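Local atomic coordinates of delta-endotoxin CYTB (Bacillus thuringiensis serovar kyushuensis, PDB entry 1CBY), a protein that kills the larvae of dipteran insects by making pores in the epithelial cell membrane of their midgut. Residues I155-L160 against V197-V202; S174-N177 against V183-V186. All blocks are in the same frame, centred on the assembly; numbering follows the deposited sequence.

Contact 1. Residues I155-L160 against V197-V202; sequences IFWHSL and VEKQKV
Lys-199 lays its side chain across one face of the Trp-157 indole, the two side chains crossing at about a right angle. Two separate interactions share that face. CD of Lys-199 sits 4.0 Å from the centroid of the six-membered ring of Trp-157, 9° off its normal, a CH-pi contact; further along, NZ of Lys-199 stands 4.1 Å from the centroid of the five-membered ring of Trp-157, 10° off its normal, a cation-pi contact. With CG anti to the backbone N (chi1 178°) and a bend at chi3, the lysine carries CD over the benzene half and its ammonium over the pyrrole half. CD1 of Ile-155 lies 3.6 Å above the opposite face of the indole, offset toward the rim, while Tyr-167 meets the same ring edge-to-face, so the tryptophan is packed from several directions. The contact joins the end of edge strand 155-158, paired antiparallel with strand 165-175, to the first turn of the short helix 199-202 that follows strand 183-195; Glu-198 is the N-cap residue of that helix. On the looser, solvent side lies exposed Leu-160, past the end of the strand, which adds a single approach: its CD1 lies 3.9 Å from CD of Lys-199.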
ATOM      1  N   ILE A 155     -10.781   6.493   7.687  1.00 24.07           N
ATOM      2  CA  ILE A 155     -10.631   7.761   8.392  1.00 28.66           C
ATOM      3  C   ILE A 155     -11.956   8.507   8.548  1.00 29.76           C
ATOM      4  O   ILE A 155     -12.663   8.748   7.574  1.00 32.31           O
ATOM      5  CB  ILE A 155      -9.559   8.671   7.738  1.00 28.57           C
ATOM      6  CG1 ILE A 155      -9.457   9.991   8.508  1.00 25.26           C
ATOM      7  CG2 ILE A 155      -9.857   8.887   6.260  1.00 27.86           C
ATOM      8  CD1 ILE A 155      -8.289  10.844   8.098  1.00 33.29           C
ATOM      9  N   PHE A 156     -12.287   8.848   9.789  1.00 31.21           N
ATOM     10  CA  PHE A 156     -13.520   9.560  10.105  1.00 32.77           C
ATOM     11  C   PHE A 156     -13.211  10.848  10.855  1.00 33.72           C
ATOM     12  O   PHE A 156     -12.759  10.810  12.001  1.00 32.09           O
ATOM     13  CB  PHE A 156     -14.429   8.680  10.968  1.00 42.07           C
ATOM     14  CG  PHE A 156     -15.716   9.346  11.376  1.00 46.27           C
ATOM     15  CD1 PHE A 156     -16.703   9.619  10.437  1.00 48.27           C
ATOM     16  CD2 PHE A 156     -15.946   9.685  12.705  1.00 50.02           C
ATOM     17  CE1 PHE A 156     -17.898  10.215  10.814  1.00 49.91           C
ATOM     18  CE2 PHE A 156     -17.138  10.283  13.092  1.00 48.78           C
ATOM     19  CZ  PHE A 156     -18.116  10.547  12.146  1.00 51.90           C
ATOM     20  N   TRP A 157     -13.467  11.982  10.211  1.00 30.42           N
ATOM     21  CA  TRP A 157     -13.222  13.283  10.824  1.00 29.24           C
ATOM     22  C   TRP A 157     -14.368  13.658  11.755  1.00 29.52           C
ATOM     23  O   TRP A 157     -15.435  13.044  11.723  1.00 32.54           O
ATOM     24  CB  TRP A 157     -13.084  14.367   9.755  1.00 27.67           C
ATOM     25  CG  TRP A 157     -12.102  14.053   8.664  1.00 34.14           C
ATOM     26  CD1 TRP A 157     -12.351  13.356   7.517  1.00 30.16           C
ATOM     27  CD2 TRP A 157     -10.732  14.482   8.584  1.00 32.08           C
ATOM     28  NE1 TRP A 157     -11.232  13.337   6.724  1.00 34.64           N
ATOM     29  CE2 TRP A 157     -10.223  14.017   7.351  1.00 30.40           C
ATOM     30  CE3 TRP A 157      -9.892  15.218   9.427  1.00 32.13           C
ATOM     31  CZ2 TRP A 157      -8.910  14.264   6.940  1.00 26.29           C
ATOM     32  CZ3 TRP A 157      -8.586  15.464   9.020  1.00 31.32           C
ATOM     33  CH2 TRP A 157      -8.109  14.987   7.784  1.00 28.63           C
ATOM     34  N   HIS A 158     -14.127  14.662  12.589  1.00 31.22           N
ATOM     35  CA  HIS A 158     -15.118  15.165  13.530  1.00 32.14           C
ATOM     36  C   HIS A 158     -14.535  16.326  14.329  1.00 34.63           C
ATOM     37  O   HIS A 158     -13.369  16.683  14.151  1.00 36.79           O
ATOM     38  CB  HIS A 158     -15.618  14.056  14.461  1.00 35.84           C
ATOM     39  CG  HIS A 158     -14.571  13.505  15.377  1.00 44.89           C
ATOM     40  ND1 HIS A 158     -14.305  14.086  16.592  1.00 47.52           N
ATOM     41  CD2 HIS A 158     -13.858  12.357  15.262  1.00 47.75           C
ATOM     42  CE1 HIS A 158     -13.447  13.284  17.191  1.00 47.96           C
ATOM     43  NE2 HIS A 158     -13.147  12.224  16.427  1.00 50.22           N
ATOM     44  N   SER A 159     -15.371  16.951  15.155  1.00 31.02           N
ATOM     45  CA  SER A 159     -14.974  18.087  15.985  1.00 27.02           C
ATOM     46  C   SER A 159     -14.183  19.168  15.246  1.00 27.66           C
ATOM     47  O   SER A 159     -13.494  19.977  15.868  1.00 31.69           O
ATOM     48  CB  SER A 159     -14.187  17.595  17.197  1.00 26.48           C
ATOM     49  OG  SER A 159     -14.933  16.620  17.907  1.00 36.16           O
ATOM     50  N   LEU A 160     -14.328  19.216  13.926  1.00 28.10           N
ATOM     51  CA  LEU A 160     -13.604  20.191  13.121  1.00 35.85           C
ATOM     52  C   LEU A 160     -13.878  21.621  13.550  1.00 40.74           C
ATOM     53  O   LEU A 160     -15.014  21.988  13.853  1.00 45.84           O
ATOM     54  CB  LEU A 160     -13.929  20.024  11.633  1.00 32.72           C
ATOM     55  CG  LEU A 160     -13.579  18.678  10.996  1.00 38.75           C
ATOM     56  CD1 LEU A 160     -13.766  18.760   9.489  1.00 35.33           C
ATOM     57  CD2 LEU A 160     -12.147  18.291  11.336  1.00 31.89           C
ATOM     58  N   VAL A 197      -4.935  22.533  15.036  1.00 34.56           N
ATOM     59  CA  VAL A 197      -4.949  23.324  13.804  1.00 35.36           C
ATOM     60  C   VAL A 197      -6.164  23.000  12.941  1.00 35.85           C
ATOM     61  O   VAL A 197      -6.948  22.108  13.268  1.00 31.18           O
ATOM     62  CB  VAL A 197      -3.646  23.161  12.953  1.00 32.82           C
ATOM     63  CG1 VAL A 197      -2.446  23.723  13.692  1.00 32.20           C
ATOM     64  CG2 VAL A 197      -3.413  21.716  12.596  1.00 37.37           C
ATOM     65  N   GLU A 198      -6.326  23.754  11.858  1.00 38.89           N
ATOM     66  CA  GLU A 198      -7.442  23.568  10.941  1.00 42.13           C
ATOM     67  C   GLU A 198      -7.129  22.546   9.854  1.00 37.81           C
ATOM     68  O   GLU A 198      -6.026  22.525   9.301  1.00 31.56           O
ATOM     69  CB  GLU A 198      -7.850  24.909  10.314  1.00 48.00           C
ATOM     70  CG  GLU A 198      -6.728  25.635   9.575  1.00 56.17           C
ATOM     71  CD  GLU A 198      -7.153  26.990   9.042  1.00 60.83           C
ATOM     72  OE1 GLU A 198      -7.606  27.829   9.848  1.00 66.80           O
ATOM     73  OE2 GLU A 198      -7.024  27.221   7.820  1.00 62.39           O
ATOM     74  N   LYS A 199      -8.134  21.748   9.508  1.00 37.17           N
ATOM     75  CA  LYS A 199      -8.021  20.699   8.500  1.00 37.57           C
ATOM     76  C   LYS A 199      -7.258  21.043   7.215  1.00 36.69           C
ATOM     77  O   LYS A 199      -6.529  20.201   6.697  1.00 41.35           O
ATOM     78  CB  LYS A 199      -9.411  20.137   8.172  1.00 38.92           C
ATOM     79  CG  LYS A 199      -9.416  19.058   7.100  1.00 38.48           C
ATOM     80  CD  LYS A 199     -10.760  18.367   6.990  1.00 38.30           C
ATOM     81  CE  LYS A 199     -11.010  17.928   5.555  1.00 45.58           C
ATOM     82  NZ  LYS A 199     -12.197  17.042   5.406  1.00 50.23           N
ATOM     83  N   GLN A 200      -7.415  22.255   6.692  1.00 37.74           N
ATOM     84  CA  GLN A 200      -6.702  22.625   5.467  1.00 38.07           C
ATOM     85  C   GLN A 200      -5.194  22.559   5.645  1.00 38.76           C
ATOM     86  O   GLN A 200      -4.465  22.293   4.691  1.00 43.97           O
ATOM     87  CB  GLN A 200      -7.107  24.016   4.976  1.00 38.90           C
ATOM     88  CG  GLN A 200      -8.262  24.010   3.987  1.00 40.97           C
ATOM     89  CD  GLN A 200      -7.944  23.258   2.699  1.00 39.38           C
ATOM     90  OE1 GLN A 200      -7.177  23.733   1.857  1.00 36.76           O
ATOM     91  NE2 GLN A 200      -8.552  22.094   2.533  1.00 35.40           N
ATOM     92  N   LYS A 201      -4.729  22.828   6.861  1.00 37.93           N
ATOM     93  CA  LYS A 201      -3.303  22.769   7.163  1.00 38.84           C
ATOM     94  C   LYS A 201      -2.894  21.316   7.421  1.00 34.27           C
ATOM     95  O   LYS A 201      -1.895  20.837   6.882  1.00 35.46           O
ATOM     96  CB  LYS A 201      -2.968  23.665   8.356  1.00 43.04           C
ATOM     97  CG  LYS A 201      -3.109  25.145   8.032  1.00 51.21           C
ATOM     98  CD  LYS A 201      -2.538  26.039   9.116  1.00 56.73           C
ATOM     99  CE  LYS A 201      -2.559  27.493   8.664  1.00 62.22           C
ATOM    100  NZ  LYS A 201      -1.977  28.419   9.677  1.00 68.75           N
ATOM    101  N   VAL A 202      -3.714  20.603   8.190  1.00 26.92           N
ATOM    102  CA  VAL A 202      -3.465  19.200   8.505  1.00 24.19           C
ATOM    103  C   VAL A 202      -3.336  18.353   7.233  1.00 25.63           C
ATOM    104  O   VAL A 202      -2.430  17.524   7.118  1.00 34.68           O
ATOM    105  CB  VAL A 202      -4.593  18.614   9.390  1.00 17.38           C
ATOM    106  CG1 VAL A 202      -4.411  17.123   9.570  1.00 26.34           C
ATOM    107  CG2 VAL A 202      -4.593  19.280  10.739  1.00 13.82           C
TER

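Contact 2. Residues S174-N177 against V183-V186; sequences SIQN and VMAV
Ile-175 and Ala-185 form the hydrogen-bonded pair of an antiparallel ladder, with both backbone bonds made: N of Ile-175 to O of Ala-185 at 2.8 Å, and N of Ala-185 to O of Ile-175 at 2.9 Å. Both are nearly straight, 167° and 171° at the hydrogen. Ser-174 and Val-186 make the adjoining non-hydrogen-bonded pair, where CA of Ser-174 approaches O of Ala-185 at 3.4 Å in a CA-H...O contact. These are the neighbouring ends of strands 165-175 and 183-195, a beta hairpin within the mixed sheet of this cytolytic toxin; strand 44-48 and strand 210-225 continue the sheet beyond them. On the face of Ile-175 and Ala-185, the isoleucine's CG2 branch rests 3.7 Å from CB of Ala-185. The other face carries Met-184. From its CB the chain runs extended, CG anti to the backbone N, and CG passes 3.7 Å from O of Ile-175. SD then comes beside the hydroxyl of Ser-174, at 3.7 Å from OG. A bend at chi3 (-84°) swings CE back to CB of Gln-176, 3.9 Å away. Beyond CB the glutamine chain bends at chi2, and its OE1 accepts a hydrogen bond from the backbone N of Gln-50. The backbone polar groups of Ile-175 and Ala-185 are thus paired with each other, and their neighbours bond to Tyr-48 and Gln-224 in the flanking strands, while the weakly polar thioether of Met-184 packs between the sheet and Ala-57 and Leu-60 of helix 54-63, probably held mainly by dispersion, beside the Ser-174 hydroxyl.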
ATOM      1  N   SER A 174      -1.687  -7.859   9.982  1.00 20.60           N
ATOM      2  CA  SER A 174      -1.817  -9.307  10.039  1.00 27.41           C
ATOM      3  C   SER A 174      -0.447  -9.837   9.603  1.00 32.00           C
ATOM      4  O   SER A 174      -0.029  -9.647   8.453  1.00 30.25           O
ATOM      5  CB  SER A 174      -2.925  -9.775   9.103  1.00 26.76           C
ATOM      6  OG  SER A 174      -3.263 -11.124   9.341  1.00 36.92           O
ATOM      7  N   ILE A 175       0.267 -10.455  10.541  1.00 33.92           N
ATOM      8  CA  ILE A 175       1.614 -10.961  10.286  1.00 33.18           C
ATOM      9  C   ILE A 175       1.791 -12.461  10.540  1.00 31.42           C
ATOM     10  O   ILE A 175       1.356 -12.991  11.564  1.00 31.29           O
ATOM     11  CB  ILE A 175       2.657 -10.121  11.087  1.00 29.05           C
ATOM     12  CG1 ILE A 175       3.990 -10.854  11.213  1.00 30.35           C
ATOM     13  CG2 ILE A 175       2.093  -9.717  12.441  1.00 32.44           C
ATOM     14  CD1 ILE A 175       4.775 -10.910   9.941  1.00 32.04           C
ATOM     15  N   GLN A 176       2.435 -13.132   9.590  1.00 28.18           N
ATOM     16  CA  GLN A 176       2.684 -14.563   9.667  1.00 31.01           C
ATOM     17  C   GLN A 176       3.930 -14.923   8.864  1.00 35.23           C
ATOM     18  O   GLN A 176       3.983 -14.699   7.651  1.00 36.80           O
ATOM     19  CB  GLN A 176       1.470 -15.331   9.133  1.00 34.72           C
ATOM     20  CG  GLN A 176       1.661 -16.832   8.960  1.00 35.07           C
ATOM     21  CD  GLN A 176       2.302 -17.208   7.636  1.00 36.92           C
ATOM     22  OE1 GLN A 176       1.811 -16.849   6.566  1.00 37.54           O
ATOM     23  NE2 GLN A 176       3.393 -17.948   7.705  1.00 35.25           N
ATOM     24  N   ASN A 177       4.929 -15.476   9.544  1.00 32.06           N
ATOM     25  CA  ASN A 177       6.170 -15.877   8.897  1.00 29.73           C
ATOM     26  C   ASN A 177       6.955 -16.855   9.764  1.00 32.72           C
ATOM     27  O   ASN A 177       6.430 -17.388  10.746  1.00 34.56           O
ATOM     28  CB  ASN A 177       7.025 -14.650   8.564  1.00 21.17           C
ATOM     29  CG  ASN A 177       7.631 -14.006   9.789  1.00 22.84           C
ATOM     30  OD1 ASN A 177       7.345 -14.390  10.923  1.00 23.31           O
ATOM     31  ND2 ASN A 177       8.489 -13.028   9.566  1.00 21.19           N
ATOM     32  N   VAL A 183       1.533 -19.854  14.849  1.00 40.24           N
ATOM     33  CA  VAL A 183       0.390 -18.958  14.948  1.00 33.94           C
ATOM     34  C   VAL A 183       0.532 -17.754  14.041  1.00 34.76           C
ATOM     35  O   VAL A 183       1.614 -17.483  13.513  1.00 32.74           O
ATOM     36  CB  VAL A 183       0.174 -18.437  16.395  1.00 30.49           C
ATOM     37  CG1 VAL A 183      -0.144 -19.586  17.335  1.00 33.83           C
ATOM     38  CG2 VAL A 183       1.388 -17.653  16.868  1.00 23.04           C
ATOM     39  N   MET A 184      -0.588 -17.064  13.840  1.00 32.91           N
ATOM     40  CA  MET A 184      -0.647 -15.851  13.037  1.00 27.81           C
ATOM     41  C   MET A 184      -0.946 -14.745  14.026  1.00 25.03           C
ATOM     42  O   MET A 184      -1.693 -14.954  14.982  1.00 28.20           O
ATOM     43  CB  MET A 184      -1.778 -15.925  12.011  1.00 28.86           C
ATOM     44  CG  MET A 184      -1.960 -14.636  11.222  1.00 29.84           C
ATOM     45  SD  MET A 184      -3.254 -14.738   9.992  1.00 27.89           S
ATOM     46  CE  MET A 184      -2.376 -15.488   8.616  1.00 21.28           C
ATOM     47  N   ALA A 185      -0.339 -13.585  13.828  1.00 25.36           N
ATOM     48  CA  ALA A 185      -0.565 -12.460  14.723  1.00 31.38           C
ATOM     49  C   ALA A 185      -1.432 -11.398  14.049  1.00 31.07           C
ATOM     50  O   ALA A 185      -1.162 -10.999  12.914  1.00 33.78           O
ATOM     51  CB  ALA A 185       0.765 -11.867  15.163  1.00 32.83           C
ATOM     52  N   VAL A 186      -2.491 -10.977  14.730  1.00 27.01           N
ATOM     53  CA  VAL A 186      -3.388  -9.956  14.201  1.00 26.28           C
ATOM     54  C   VAL A 186      -3.338  -8.777  15.147  1.00 24.94           C
ATOM     55  O   VAL A 186      -3.323  -8.960  16.365  1.00 26.32           O
ATOM     56  CB  VAL A 186      -4.833 -10.465  14.104  1.00 30.53           C
ATOM     57  CG1 VAL A 186      -5.708  -9.425  13.431  1.00 30.67           C
ATOM     58  CG2 VAL A 186      -4.876 -11.764  13.327  1.00 32.45           C
TER

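Contacts 1 and 2 lie on opposite sides of the chain's centre, their own centres 33 Å apart and their nearest atoms about 17 Å apart, so they do not touch. The hairpin of strands 165-175 and 183-195 connects them: contact 2 ties the two strands together near their turn, whereas contact 1 joins the strand that precedes the hairpin to the helix that follows it. One is a buried backbone ladder, the other a surface meeting of side chains. Contact 2 is the nearer to a processing site, with the side chain of Gln-176 about 9 Å from that of Ser-228, the C-terminal proteolytic stop; contact 1 lies away from both stops.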